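Local coordinates for protein 2-(hydroxymethyl)glutarate dehydrogenase (Eubacterium barkeri, PDB 3CKY) that catalyses the NAD-dependent, reversible interconversion of 2-formylglutarate and (S)-2-hydroxymethylglutarate in the breakdown of nicotinate, at residues K56-S61 and G82-A87; S61-T66 and E148-V153; T76-P81 and L106-V111; L179-N184 and D239-D244; S187-L192 and K287-M292. All coordinates share one frame; numbering follows the deposited sequence.

Contact 1. Residues K56-S61 and G82-A87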
# COMPACT_ATOMS: atom_id res chain seq x y z
N LYS A 56 -7.54 -36.41 28.26
CA LYS A 56 -8.69 -37.08 28.88
C LYS A 56 -9.97 -36.82 28.11
O LYS A 56 -10.72 -37.75 27.81
CB LYS A 56 -8.86 -36.63 30.34
CG LYS A 56 -7.82 -37.19 31.30
CD LYS A 56 -8.30 -38.46 31.99
CE LYS A 56 -9.14 -38.17 33.24
NZ LYS A 56 -10.44 -37.49 32.95
N VAL A 57 -10.22 -35.56 27.78
CA VAL A 57 -11.38 -35.19 26.97
C VAL A 57 -11.30 -35.89 25.61
O VAL A 57 -12.28 -36.48 25.15
CB VAL A 57 -11.49 -33.66 26.76
CG1 VAL A 57 -12.70 -33.33 25.88
CG2 VAL A 57 -11.57 -32.93 28.09
N ALA A 58 -10.13 -35.83 24.99
CA ALA A 58 -9.90 -36.42 23.67
C ALA A 58 -10.25 -37.91 23.62
O ALA A 58 -10.96 -38.36 22.71
CB ALA A 58 -8.46 -36.20 23.24
N ALA A 59 -9.75 -38.67 24.59
CA ALA A 59 -9.96 -40.12 24.63
C ALA A 59 -11.43 -40.51 24.79
O ALA A 59 -11.87 -41.53 24.25
CB ALA A 59 -9.14 -40.74 25.74
N ALA A 60 -12.19 -39.70 25.52
CA ALA A 60 -13.60 -40.01 25.82
C ALA A 60 -14.58 -39.58 24.73
O ALA A 60 -15.68 -40.13 24.64
CB ALA A 60 -13.99 -39.38 27.15
N SER A 61 -14.19 -38.60 23.91
CA SER A 61 -15.13 -37.92 23.01
C SER A 61 -15.13 -38.42 21.57
O SER A 61 -14.13 -38.94 21.08
CB SER A 61 -14.84 -36.42 23.02
OG SER A 61 -14.86 -35.92 24.34
N GLY A 82 2.44 -34.90 23.66
CA GLY A 82 1.22 -35.38 24.33
C GLY A 82 -0.04 -34.67 23.85
O GLY A 82 -0.91 -34.33 24.66
N GLY A 83 -0.13 -34.45 22.55
CA GLY A 83 -1.21 -33.63 21.98
C GLY A 83 -2.57 -34.29 21.98
O GLY A 83 -2.71 -35.47 22.31
N VAL A 84 -3.58 -33.50 21.60
CA VAL A 84 -4.96 -33.99 21.50
C VAL A 84 -5.08 -35.09 20.44
O VAL A 84 -5.74 -36.11 20.68
CB VAL A 84 -5.93 -32.82 21.20
CG1 VAL A 84 -7.28 -33.32 20.68
CG2 VAL A 84 -6.11 -31.96 22.44
N LEU A 85 -4.43 -34.90 19.30
CA LEU A 85 -4.47 -35.87 18.19
C LEU A 85 -4.03 -37.27 18.61
O LEU A 85 -4.67 -38.25 18.25
CB LEU A 85 -3.63 -35.37 17.01
CG LEU A 85 -4.33 -34.62 15.85
CD1 LEU A 85 -5.73 -34.15 16.19
CD2 LEU A 85 -3.47 -33.45 15.37
N SER A 86 -2.93 -37.35 19.36
CA SER A 86 -2.41 -38.64 19.80
C SER A 86 -3.37 -39.38 20.75
O SER A 86 -3.32 -40.61 20.84
CB SER A 86 -1.04 -38.48 20.47
OG SER A 86 -1.14 -37.81 21.72
N ALA A 87 -4.23 -38.63 21.44
CA ALA A 87 -5.15 -39.21 22.42
C ALA A 87 -6.55 -39.50 21.86
O ALA A 87 -7.38 -40.08 22.56
CB ALA A 87 -5.27 -38.29 23.63

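Contact 2. Residues S61-T66 and E148-V153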
# COMPACT_ATOMS: atom_id res chain seq x y z
N SER A 61 -14.19 -38.60 23.91
CA SER A 61 -15.13 -37.92 23.01
C SER A 61 -15.13 -38.42 21.57
O SER A 61 -14.13 -38.94 21.08
CB SER A 61 -14.84 -36.42 23.02
OG SER A 61 -14.86 -35.92 24.34
N ASP A 62 -16.27 -38.26 20.90
CA ASP A 62 -16.43 -38.57 19.48
C ASP A 62 -16.29 -37.30 18.65
O ASP A 62 -15.72 -37.32 17.56
CB ASP A 62 -17.81 -39.17 19.21
CG ASP A 62 -18.11 -40.38 20.08
OD1 ASP A 62 -17.16 -41.04 20.56
OD2 ASP A 62 -19.31 -40.65 20.28
N ILE A 63 -16.86 -36.21 19.16
CA ILE A 63 -16.77 -34.90 18.53
C ILE A 63 -16.21 -33.92 19.55
O ILE A 63 -16.76 -33.76 20.64
CB ILE A 63 -18.14 -34.41 18.02
CG1 ILE A 63 -18.69 -35.38 16.97
CG2 ILE A 63 -18.02 -32.98 17.46
CD1 ILE A 63 -20.15 -35.13 16.60
N ILE A 64 -15.11 -33.27 19.19
CA ILE A 64 -14.41 -32.36 20.09
C ILE A 64 -14.43 -30.95 19.52
O ILE A 64 -14.09 -30.72 18.36
CB ILE A 64 -12.94 -32.80 20.32
CG1 ILE A 64 -12.88 -34.24 20.84
CG2 ILE A 64 -12.25 -31.87 21.31
CD1 ILE A 64 -11.50 -34.85 20.75
N PHE A 65 -14.86 -30.00 20.36
CA PHE A 65 -14.89 -28.60 19.99
C PHE A 65 -13.72 -27.88 20.62
O PHE A 65 -13.36 -28.13 21.78
CB PHE A 65 -16.19 -27.96 20.46
CG PHE A 65 -17.39 -28.41 19.69
CD1 PHE A 65 -18.13 -29.51 20.10
CD2 PHE A 65 -17.78 -27.74 18.54
CE1 PHE A 65 -19.24 -29.93 19.39
CE2 PHE A 65 -18.88 -28.15 17.82
CZ PHE A 65 -19.62 -29.25 18.25
N THR A 66 -13.11 -26.99 19.84
CA THR A 66 -12.07 -26.11 20.35
C THR A 66 -12.11 -24.78 19.62
O THR A 66 -12.55 -24.70 18.47
CB THR A 66 -10.67 -26.75 20.21
OG1 THR A 66 -9.76 -26.11 21.12
CG2 THR A 66 -10.14 -26.65 18.78
N GLU A 148 -22.35 -34.29 7.27
CA GLU A 148 -23.57 -34.98 7.67
C GLU A 148 -23.42 -35.60 9.05
O GLU A 148 -24.34 -35.58 9.86
CB GLU A 148 -23.94 -36.07 6.66
CG GLU A 148 -24.37 -35.55 5.30
CD GLU A 148 -24.45 -36.63 4.24
OE1 GLU A 148 -24.22 -36.31 3.06
OE2 GLU A 148 -24.74 -37.81 4.58
N LYS A 149 -22.24 -36.16 9.31
CA LYS A 149 -21.90 -36.74 10.59
C LYS A 149 -22.10 -35.73 11.72
O LYS A 149 -22.80 -36.01 12.69
CB LYS A 149 -20.46 -37.25 10.57
CG LYS A 149 -20.10 -38.26 11.64
CD LYS A 149 -18.89 -39.10 11.22
CE LYS A 149 -18.53 -40.16 12.26
NZ LYS A 149 -17.52 -41.15 11.76
N ILE A 150 -21.52 -34.54 11.58
CA ILE A 150 -21.53 -33.56 12.68
C ILE A 150 -22.71 -32.59 12.67
O ILE A 150 -22.99 -31.97 13.69
CB ILE A 150 -20.19 -32.77 12.75
CG1 ILE A 150 -20.01 -31.85 11.53
CG2 ILE A 150 -19.01 -33.74 12.87
CD1 ILE A 150 -18.78 -30.98 11.61
N GLN A 151 -23.41 -32.49 11.55
CA GLN A 151 -24.50 -31.51 11.37
C GLN A 151 -25.57 -31.49 12.48
O GLN A 151 -25.94 -30.42 12.95
CB GLN A 151 -25.15 -31.68 9.99
CG GLN A 151 -26.32 -30.74 9.68
CD GLN A 151 -27.65 -31.23 10.23
OE1 GLN A 151 -27.92 -32.44 10.27
NE2 GLN A 151 -28.48 -30.30 10.66
N PRO A 152 -26.07 -32.67 12.89
CA PRO A 152 -27.07 -32.69 13.98
C PRO A 152 -26.59 -32.07 15.30
O PRO A 152 -27.37 -31.41 15.99
CB PRO A 152 -27.36 -34.19 14.15
CG PRO A 152 -26.98 -34.81 12.86
CD PRO A 152 -25.80 -34.02 12.38
N VAL A 153 -25.33 -32.29 15.65
CA VAL A 153 -24.74 -31.67 16.84
C VAL A 153 -24.57 -30.16 16.64
O VAL A 153 -24.89 -29.37 17.52
CB VAL A 153 -23.38 -32.34 17.21
CG1 VAL A 153 -22.69 -31.61 18.35
CG2 VAL A 153 -23.61 -33.79 17.57

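Contact 3. Residues T76-P81 and L106-V111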
# COMPACT_ATOMS: atom_id res chain seq x y z
N THR A 76 0.31 -26.57 18.91
CA THR A 76 0.80 -26.99 20.21
C THR A 76 -0.23 -27.89 20.90
O THR A 76 0.11 -28.97 21.38
CB THR A 76 1.13 -25.79 21.13
OG1 THR A 76 2.20 -25.02 20.56
CG2 THR A 76 1.54 -26.27 22.51
N VAL A 77 -1.48 -27.45 20.93
CA VAL A 77 -2.54 -28.21 21.58
C VAL A 77 -2.80 -29.54 20.87
O VAL A 77 -2.91 -30.58 21.51
CB VAL A 77 -3.86 -27.39 21.65
CG1 VAL A 77 -5.04 -28.28 22.03
CG2 VAL A 77 -3.71 -26.24 22.63
N MET A 78 -2.87 -29.51 19.54
CA MET A 78 -3.27 -30.68 18.77
C MET A 78 -2.12 -31.63 18.54
O MET A 78 -2.23 -32.82 18.82
CB MET A 78 -3.83 -30.26 17.41
CG MET A 78 -5.12 -29.47 17.49
SD MET A 78 -6.41 -30.30 18.43
CE MET A 78 -6.74 -31.71 17.39
N ASN A 79 -1.03 -31.09 18.00
CA ASN A 79 0.07 -31.88 17.49
C ASN A 79 1.28 -31.90 18.42
O ASN A 79 2.15 -32.76 18.29
CB ASN A 79 0.47 -31.34 16.10
CG ASN A 79 1.34 -32.30 15.31
OD1 ASN A 79 2.08 -31.88 14.41
ND2 ASN A 79 1.27 -33.59 15.64
N GLY A 80 1.34 -30.95 19.35
CA GLY A 80 2.49 -30.83 20.25
C GLY A 80 2.60 -32.01 21.18
O GLY A 80 1.68 -32.82 21.26
N PRO A 81 3.74 -32.14 21.89
CA PRO A 81 4.01 -33.25 22.80
C PRO A 81 2.80 -33.62 23.65
O PRO A 81 2.20 -32.73 24.27
CB PRO A 81 5.14 -32.71 23.68
CG PRO A 81 5.88 -31.76 22.80
CD PRO A 81 4.87 -31.18 21.84
N LEU A 106 -5.67 -26.92 6.96
CA LEU A 106 -5.31 -27.98 6.02
C LEU A 106 -4.12 -28.81 6.53
O LEU A 106 -4.13 -30.04 6.44
CB LEU A 106 -4.98 -27.43 4.63
CG LEU A 106 -6.08 -27.24 3.58
CD1 LEU A 106 -7.26 -28.17 3.82
CD2 LEU A 106 -6.54 -25.80 3.50
N LYS A 107 -3.09 -28.12 7.04
CA LYS A 107 -1.93 -28.80 7.63
C LYS A 107 -2.38 -29.76 8.72
O LYS A 107 -2.01 -30.94 8.71
CB LYS A 107 -0.94 -27.78 8.24
CG LYS A 107 0.18 -27.35 7.32
CD LYS A 107 1.29 -26.56 8.05
CE LYS A 107 1.20 -25.04 7.84
NZ LYS A 107 0.23 -24.35 8.76
N MET A 108 -3.20 -29.25 9.63
CA MET A 108 -3.65 -30.02 10.78
C MET A 108 -4.53 -31.18 10.37
O MET A 108 -4.42 -32.27 10.93
CB MET A 108 -4.39 -29.11 11.78
CG MET A 108 -4.25 -29.57 13.22
SD MET A 108 -2.74 -29.02 14.06
CE MET A 108 -1.49 -29.03 12.77
N ALA A 109 -5.37 -30.97 9.36
CA ALA A 109 -6.22 -32.03 8.84
C ALA A 109 -5.40 -33.18 8.26
O ALA A 109 -5.80 -34.34 8.36
CB ALA A 109 -7.19 -31.49 7.80
N LYS A 110 -4.27 -32.85 7.65
CA LYS A 110 -3.38 -33.88 7.08
C LYS A 110 -2.73 -34.74 8.16
O LYS A 110 -2.68 -35.95 8.02
CB LYS A 110 -2.30 -33.25 6.19
CG LYS A 110 -2.75 -33.05 4.75
CD LYS A 110 -2.48 -34.29 3.90
CE LYS A 110 -1.02 -34.36 3.46
NZ LYS A 110 -0.80 -35.49 2.52
N VAL A 111 -2.25 -34.11 9.24
CA VAL A 111 -1.69 -34.87 10.36
C VAL A 111 -2.79 -35.69 11.05
O VAL A 111 -2.55 -36.83 11.46
CB VAL A 111 -0.93 -33.97 11.40
CG1 VAL A 111 0.09 -33.08 10.71
CG2 VAL A 111 -1.89 -33.13 12.22

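Contact 4. Residues L179-N184 and D239-D244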
# COMPACT_ATOMS: atom_id res chain seq x y z
N LEU A 179 -12.44 -9.19 6.44
CA LEU A 179 -11.61 -8.37 5.55
C LEU A 179 -12.43 -7.22 4.97
O LEU A 179 -11.99 -6.08 4.97
CB LEU A 179 -11.08 -9.28 4.43
CG LEU A 179 -10.41 -8.88 3.12
CD1 LEU A 179 -10.04 -10.20 2.39
CD2 LEU A 179 -11.26 -7.96 2.23
N LEU A 180 -13.62 -7.53 4.49
CA LEU A 180 -14.48 -6.52 3.88
C LEU A 180 -14.98 -5.53 4.91
O LEU A 180 -14.99 -4.33 4.64
CB LEU A 180 -15.66 -7.18 3.15
CG LEU A 180 -15.27 -7.93 1.87
CD1 LEU A 180 -16.43 -8.78 1.36
CD2 LEU A 180 -14.79 -6.93 0.80
N LEU A 181 -15.39 -6.03 6.09
CA LEU A 181 -15.74 -5.16 7.22
C LEU A 181 -14.62 -4.16 7.53
O LEU A 181 -14.86 -2.96 7.66
CB LEU A 181 -16.04 -5.98 8.48
CG LEU A 181 -16.38 -5.22 9.77
CD1 LEU A 181 -17.58 -4.25 9.55
CD2 LEU A 181 -16.65 -6.18 10.92
N GLY A 182 -13.39 -4.67 7.67
CA GLY A 182 -12.23 -3.84 7.95
C GLY A 182 -11.92 -2.82 6.88
O GLY A 182 -11.69 -1.65 7.19
N CYS A 183 -11.92 -3.25 5.63
CA CYS A 183 -11.70 -2.34 4.51
C CYS A 183 -12.77 -1.25 4.44
O CYS A 183 -12.46 -0.07 4.24
CB CYS A 183 -11.67 -3.11 3.18
SG CYS A 183 -10.21 -4.13 2.89
N ASN A 184 -14.03 -1.65 4.60
CA ASN A 184 -15.15 -0.74 4.47
C ASN A 184 -15.07 0.33 5.55
O ASN A 184 -15.36 1.49 5.30
CB ASN A 184 -16.49 -1.49 4.53
CG ASN A 184 -16.70 -2.40 3.34
OD1 ASN A 184 -15.98 -2.34 2.34
ND2 ASN A 184 -17.71 -3.26 3.43
N ASP A 239 -8.06 -4.21 17.92
CA ASP A 239 -7.06 -5.28 17.91
C ASP A 239 -7.58 -6.51 17.16
O ASP A 239 -6.83 -7.14 16.43
CB ASP A 239 -6.65 -5.70 19.32
CG ASP A 239 -5.77 -4.66 20.02
OD1 ASP A 239 -4.99 -3.94 19.36
OD2 ASP A 239 -5.86 -4.56 21.26
N LEU A 240 -8.86 -6.82 17.35
CA LEU A 240 -9.43 -8.02 16.75
C LEU A 240 -9.66 -7.86 15.25
O LEU A 240 -9.36 -8.75 14.46
CB LEU A 240 -10.71 -8.41 17.47
CG LEU A 240 -10.51 -8.83 18.92
CD1 LEU A 240 -11.86 -9.08 19.61
CD2 LEU A 240 -9.59 -10.07 19.02
N GLN A 241 -10.17 -6.71 14.84
CA GLN A 241 -10.31 -6.38 13.43
C GLN A 241 -8.96 -6.39 12.70
O GLN A 241 -8.87 -6.85 11.57
CB GLN A 241 -10.98 -5.01 13.27
CG GLN A 241 -11.13 -4.58 11.82
CD GLN A 241 -11.98 -5.55 11.00
OE1 GLN A 241 -11.46 -6.40 10.26
NE2 GLN A 241 -13.30 -5.45 11.13
N HIS A 242 -7.93 -5.84 13.35
CA HIS A 242 -6.56 -5.86 12.86
C HIS A 242 -6.04 -7.30 12.70
O HIS A 242 -5.44 -7.64 11.69
CB HIS A 242 -5.64 -5.07 13.80
CG HIS A 242 -4.22 -5.01 13.33
ND1 HIS A 242 -3.80 -4.13 12.35
CD2 HIS A 242 -3.13 -5.76 13.66
CE1 HIS A 242 -2.52 -4.32 12.12
NE2 HIS A 242 -2.09 -5.30 12.89
N LYS A 243 -6.27 -8.12 13.71
CA LYS A 243 -5.91 -9.55 13.66
C LYS A 243 -6.58 -10.22 12.45
O LYS A 243 -5.95 -11.00 11.73
CB LYS A 243 -6.35 -10.23 14.97
CG LYS A 243 -5.90 -11.65 15.15
CD LYS A 243 -6.72 -12.32 16.27
CE LYS A 243 -6.11 -13.65 16.75
NZ LYS A 243 -6.41 -14.83 15.85
N ASP A 244 -7.86 -9.92 12.25
CA ASP A 244 -8.62 -10.49 11.14
C ASP A 244 -8.03 -10.09 9.79
O ASP A 244 -7.93 -10.91 8.89
CB ASP A 244 -10.09 -10.05 11.21
CG ASP A 244 -10.86 -10.77 12.31
OD1 ASP A 244 -10.36 -11.80 12.81
OD2 ASP A 244 -11.98 -10.32 12.65

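Contact 5. Residues S187-L192 and K287-M292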
# COMPACT_ATOMS: atom_id res chain seq x y z
N SER A 187 -12.14 2.78 4.79
CA SER A 187 -12.58 3.70 3.75
C SER A 187 -13.54 4.76 4.32
O SER A 187 -13.43 5.94 4.02
CB SER A 187 -13.27 2.94 2.62
OG SER A 187 -12.41 1.97 2.03
N LEU A 188 -14.46 4.31 5.16
CA LEU A 188 -15.43 5.20 5.81
C LEU A 188 -14.73 6.27 6.65
O LEU A 188 -15.09 7.46 6.62
CB LEU A 188 -16.39 4.38 6.67
CG LEU A 188 -17.56 5.15 7.30
CD1 LEU A 188 -18.46 5.82 6.23
CD2 LEU A 188 -18.37 4.25 8.23
N ALA A 189 -13.70 5.85 7.38
CA ALA A 189 -12.96 6.75 8.27
C ALA A 189 -12.46 8.02 7.55
O ALA A 189 -12.77 9.16 7.97
CB ALA A 189 -11.80 6.01 8.91
N GLU A 190 -11.69 7.82 6.47
CA GLU A 190 -11.14 8.93 5.70
C GLU A 190 -12.23 9.72 4.97
O GLU A 190 -12.15 10.96 4.86
CB GLU A 190 -10.04 8.46 4.75
CG GLU A 190 -10.52 7.62 3.56
CD GLU A 190 -9.39 7.02 2.74
OE1 GLU A 190 -9.39 7.15 1.49
OE2 GLU A 190 -8.49 6.40 3.35
N ALA A 191 -13.26 9.01 4.49
CA ALA A 191 -14.40 9.64 3.80
C ALA A 191 -15.15 10.64 4.66
O ALA A 191 -15.53 11.73 4.19
CB ALA A 191 -15.37 8.57 3.30
N LEU A 192 -15.40 10.26 5.90
CA LEU A 192 -16.14 11.11 6.83
C LEU A 192 -15.34 12.36 7.20
O LEU A 192 -15.89 13.46 7.28
CB LEU A 192 -16.52 10.33 8.08
CG LEU A 192 -17.59 9.24 7.89
CD1 LEU A 192 -17.82 8.50 9.21
CD2 LEU A 192 -18.90 9.85 7.38
N LYS A 287 -10.10 8.34 14.55
CA LYS A 287 -9.26 9.22 15.38
C LYS A 287 -7.84 9.39 14.84
O LYS A 287 -7.21 10.41 15.08
CB LYS A 287 -9.17 8.68 16.80
CG LYS A 287 -10.47 8.71 17.58
CD LYS A 287 -10.22 8.23 19.01
CE LYS A 287 -11.49 7.97 19.74
NZ LYS A 287 -11.24 7.69 21.19
N VAL A 288 -7.34 8.40 14.10
CA VAL A 288 -6.06 8.55 13.36
C VAL A 288 -6.05 9.81 12.48
O VAL A 288 -5.11 10.60 12.52
CB VAL A 288 -5.72 7.34 12.48
CG1 VAL A 288 -4.47 7.64 11.61
CG2 VAL A 288 -5.50 6.08 13.33
N TRP A 289 -7.11 10.01 11.72
CA TRP A 289 -7.18 11.14 10.80
C TRP A 289 -7.56 12.45 11.50
O TRP A 289 -7.06 13.51 11.14
CB TRP A 289 -8.15 10.82 9.66
CG TRP A 289 -7.79 9.57 8.88
CD1 TRP A 289 -8.61 8.53 8.60
CD2 TRP A 289 -6.50 9.23 8.33
NE1 TRP A 289 -7.92 7.56 7.90
CE2 TRP A 289 -6.63 7.97 7.72
CE3 TRP A 289 -5.24 9.87 8.30
CZ2 TRP A 289 -5.55 7.32 7.07
CZ3 TRP A 289 -4.18 9.23 7.67
CH2 TRP A 289 -4.35 7.97 7.06
N GLU A 290 -8.43 12.36 12.50
CA GLU A 290 -8.81 13.51 13.33
C GLU A 290 -7.61 14.11 14.01
O GLU A 290 -7.45 15.32 14.04
CB GLU A 290 -9.87 13.12 14.37
CG GLU A 290 -11.18 12.69 13.74
CD GLU A 290 -12.24 12.30 14.74
OE1 GLU A 290 -13.38 12.81 14.60
OE2 GLU A 290 -11.94 11.49 15.65
N GLN A 291 -6.77 13.25 14.56
CA GLN A 291 -5.60 13.72 15.27
C GLN A 291 -4.63 14.37 14.28
O GLN A 291 -4.03 15.40 14.58
CB GLN A 291 -4.93 12.58 16.04
CG GLN A 291 -3.65 12.97 16.78
CD GLN A 291 -3.83 14.15 17.74
OE1 GLN A 291 -4.77 14.16 18.55
NE2 GLN A 291 -2.93 15.13 17.66
N MET A 292 -4.48 13.78 13.10
CA MET A 292 -3.53 14.29 12.11
C MET A 292 -3.98 15.60 11.47
O MET A 292 -3.13 16.44 11.12
CB MET A 292 -3.30 13.24 11.02
CG MET A 292 -2.03 13.42 10.23
SD MET A 292 -1.85 12.15 8.97
CE MET A 292 -1.66 10.66 9.96
O HOH W 1 -8.57 5.57 5.84

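Contact 1. Residues K56-S61 and G82-A87
Ala58 is the centre of the apolar packing between the end of helix 54-60 and the short, weakly bonded helical turn at 84-87. Its CB bond is directed at the other segment. The methyl meets Ala87 CB at 3.8 Å, and Val84 CG1 lies 4.0 Å from the same Ala58 CB. Val84 places that branch by holding CG1 anti to its backbone N (chi1 163°). These are small groups, so the two backbones can come close: Ala59 and Ala87 have their CA atoms 5.4 Å apart.

The second kind of interaction involves the backbone. Ala59 CA lies 3.3 Å from Ala87 O, a CA-H...O contact with 126° at the hydrogen. Ala59 N is also near this oxygen, but the angle is poor for a hydrogen bond. Ala59 CB sits beside the same carbonyl.

Ordinary hydrogen bonds act within each segment. Ser61, just past the helix end, turns its hydroxyl back, and Ser61 OG donates to Val57 O at 2.8 Å from above the carbonyl plane. In the partner, Ser86 OG donates to Gly83 O at 2.9 Å, and Ala87 N bonds to Val84 O.

Val84 also packs on Val77 and Met78 of helix 71-79, and its side chain approaches Ile10, a residue of the NAD(+) site by similarity. Helix 54-60 is the link between parallel strands 49-50 and 63-66. This is the crossover between the two halves of the sheet in a classical Rossmann fold.

Contact 2. Residues S61-T66 and E148-V153
Ile63 and Val153 make the tight part of this contact, where strand 63-66 meets helix 144-157. Ile63 CD1 reaches Val153 CG2 at 3.8 Å, and the two side chains run past each other in opposite directions. The same Ile63 CD1 touches Ile150 CG2 at 4.1 Å, so one methyl is held against two helix residues a turn apart. An almost fully extended chain carries it there: CG1 lies anti to the carbonyl carbon (chi1 -61°), and CD1 continues outward (chi2 169°).

The other branch of Val153 serves Phe65, two residues on, whose ring end swings nearer. Val153 CG1 comes up to the edge of the ring, in its plane, at 3.9 Å from Phe65 CZ. Val153 therefore straddles the two strand side chains.

This is helix-on-sheet packing of the Rossmann domain. Strand 63-66 is an inner strand, lying between 6-10 and 93-96. Its axis and that of residues 148-153 cross at -66°, 10.7 Å apart at closest. Phe65 also meets the ring of Phe9, a residue of the NAD(+) site by similarity. Ile7 fills in beside Ile63, Phe65 and Val153, while Val93 lies against Ile150.

The helix is kinked beside the tight part. Pro152 N has no hydrogen to donate, and Val153 N also lacks its bond to the turn before, keeping only a weak one to Ile150 O.

Towards the start of the helix segment the contact is loose. Lys149 sets out in the direction of the strand, yet Lys149 CG stays 5.9 Å from Ile63 CD1, its nearest atom there. Lys149 and Glu148 are both exposed.

Contact 3. Residues T76-P81 and L106-V111
Met108 brings its sulfur against helix 71-79, and it is the residue most buried by the contact. Met108 SD lies 3.7 Å from Met78 CB and 4.2 Å from Met78 CG. The CB bond of Met108 does not point straight across. A bend at chi2 (84°) and another at chi3 swing the sulfur over to Met78. The two methionine chains then meet at a slant, so that sulfur packs on methylene groups.

Asn79 is the next most buried by the contact, although it stays an exposed residue. Its CB flanks the same sulfur, with Asn79 CB to Met108 SD at 4.5 Å. Its amide end reaches Val111, where Asn79 OD1 is 4.4 Å from Val111 CG1. This is loose van der Waals contact.

Met78 contributes less area but is buried, and its CB is directed at helix 102-114.

The contact joins helices 71-79 and 102-114 in the Rossmann domain. Tyr119 of strand 118-125 touches both methionines. Val74 and Glu75, earlier in helix 71-79, also touch Met108, and Leu85 of helix 84-87 packs against both Met78 and Val111.

Contact 4. Residues L179-N184 and D239-D244
Gln241 and Leu181 both hold CG anti to the backbone N, each with chi1 178°, and so send their side chains toward each other between the two helices. Gln241 then bends at chi2 (60°). The bend lays its amide group against the backbone of helix 169-197, and the two side chains meet at a slant.

Gly182 is the surface on which this amide rests. Gly182 CA lies 3.5 Å from Gln241 CD and 4.1 Å from Gln241 CG. The absence of a side chain allows such closeness, since a CB here would point at the amide and collide with it. One arm of the amide lies over Gly182, the other beside CG and CD2 of Leu181. Gln241 is therefore wedged between a bare piece of helix and a leucine branch. The backbones are near each other as well, with 6.3 Å from Gly182 CA to Gln241 CA.

With an alanine in place of Gln241, the amide over Gly182 would be lost, which is likely to open a gap there and to leave Leu181 CG without its neighbour.

Asp244, one turn on, also sets out toward helix 169-197, but Asp244 CB comes no nearer than 5.4 Å, to Leu179 N. Lys243 takes no part in the packing. It is an NAD(+)-binding residue by similarity, and Lys243 NZ bonds to Pro69 O of the Rossmann domain.

The contact lies in the all-helical domain. Ala218 of helix 217-228 packs on Leu181, and Phe236 and Met282 from loops touch Gln241. Helix 260-274 flanks both helices, through Thr262 at Leu179 and Thr266 at His242.

Contact 5. Residues S187-L192 and K287-M292
Glu190 and Trp289 are the closest backbone pair, with their CA atoms 6.8 Å apart on two helices. These are the long helix 169-197 and helix 286-293 of the all-helical domain that follows the Rossmann domain.

Trp289 CG lies anti to the carbonyl carbon (chi1 -57°), which brings the pyrrole part of the indole up to the long helix. Trp289 CD1 meets the backbone at Glu190 N, 3.8 Å away, and Ala189 CB is 4.1 Å from the same Trp289 CD1. Glu190 CB packs at 3.9 Å from Trp289 NE1. A water accepts from Trp289 NE1 at 2.9 Å and donates to Glu190 OE2 at 2.6 Å.

Glu190 also ties the contact to the third subunit. There its OE1 is bonded to Thr262 OG1 and its OE2 to Met261 N, while Pro260 of that subunit packs on Trp289. A leucine in place of Trp289 would probably leave the bridging water without its N-H partner and open a gap beside Ala189.

Within its own helix, Val288 CG1 lies over one face of the indole, toward its rim, and Met292 SD is at an edge, in plane.

Contacts 1, 2 and 3 belong to the Rossmann domain, and contacts 4 and 5 to the helical domain. Contacts 1 and 2 share Ser61, where helix 54-60 leads into strand 63-66, and their segments alternate along the chain. In sequence, both segments of contact 3 fall between those of contact 2. Its centre is about 12 Å from that of contact 1, and Val84 N and Leu85 N are probably hydrogen-bonded to Val77 O and Met78 O. Contacts 4 and 5 both use helix 169-197, with centres about 16 Å apart, and both touch the third subunit. Contacts 1 and 5 lie about 49 Å apart, centre to centre. The set spans nucleotide-binding sheet and helices that touch other subunits.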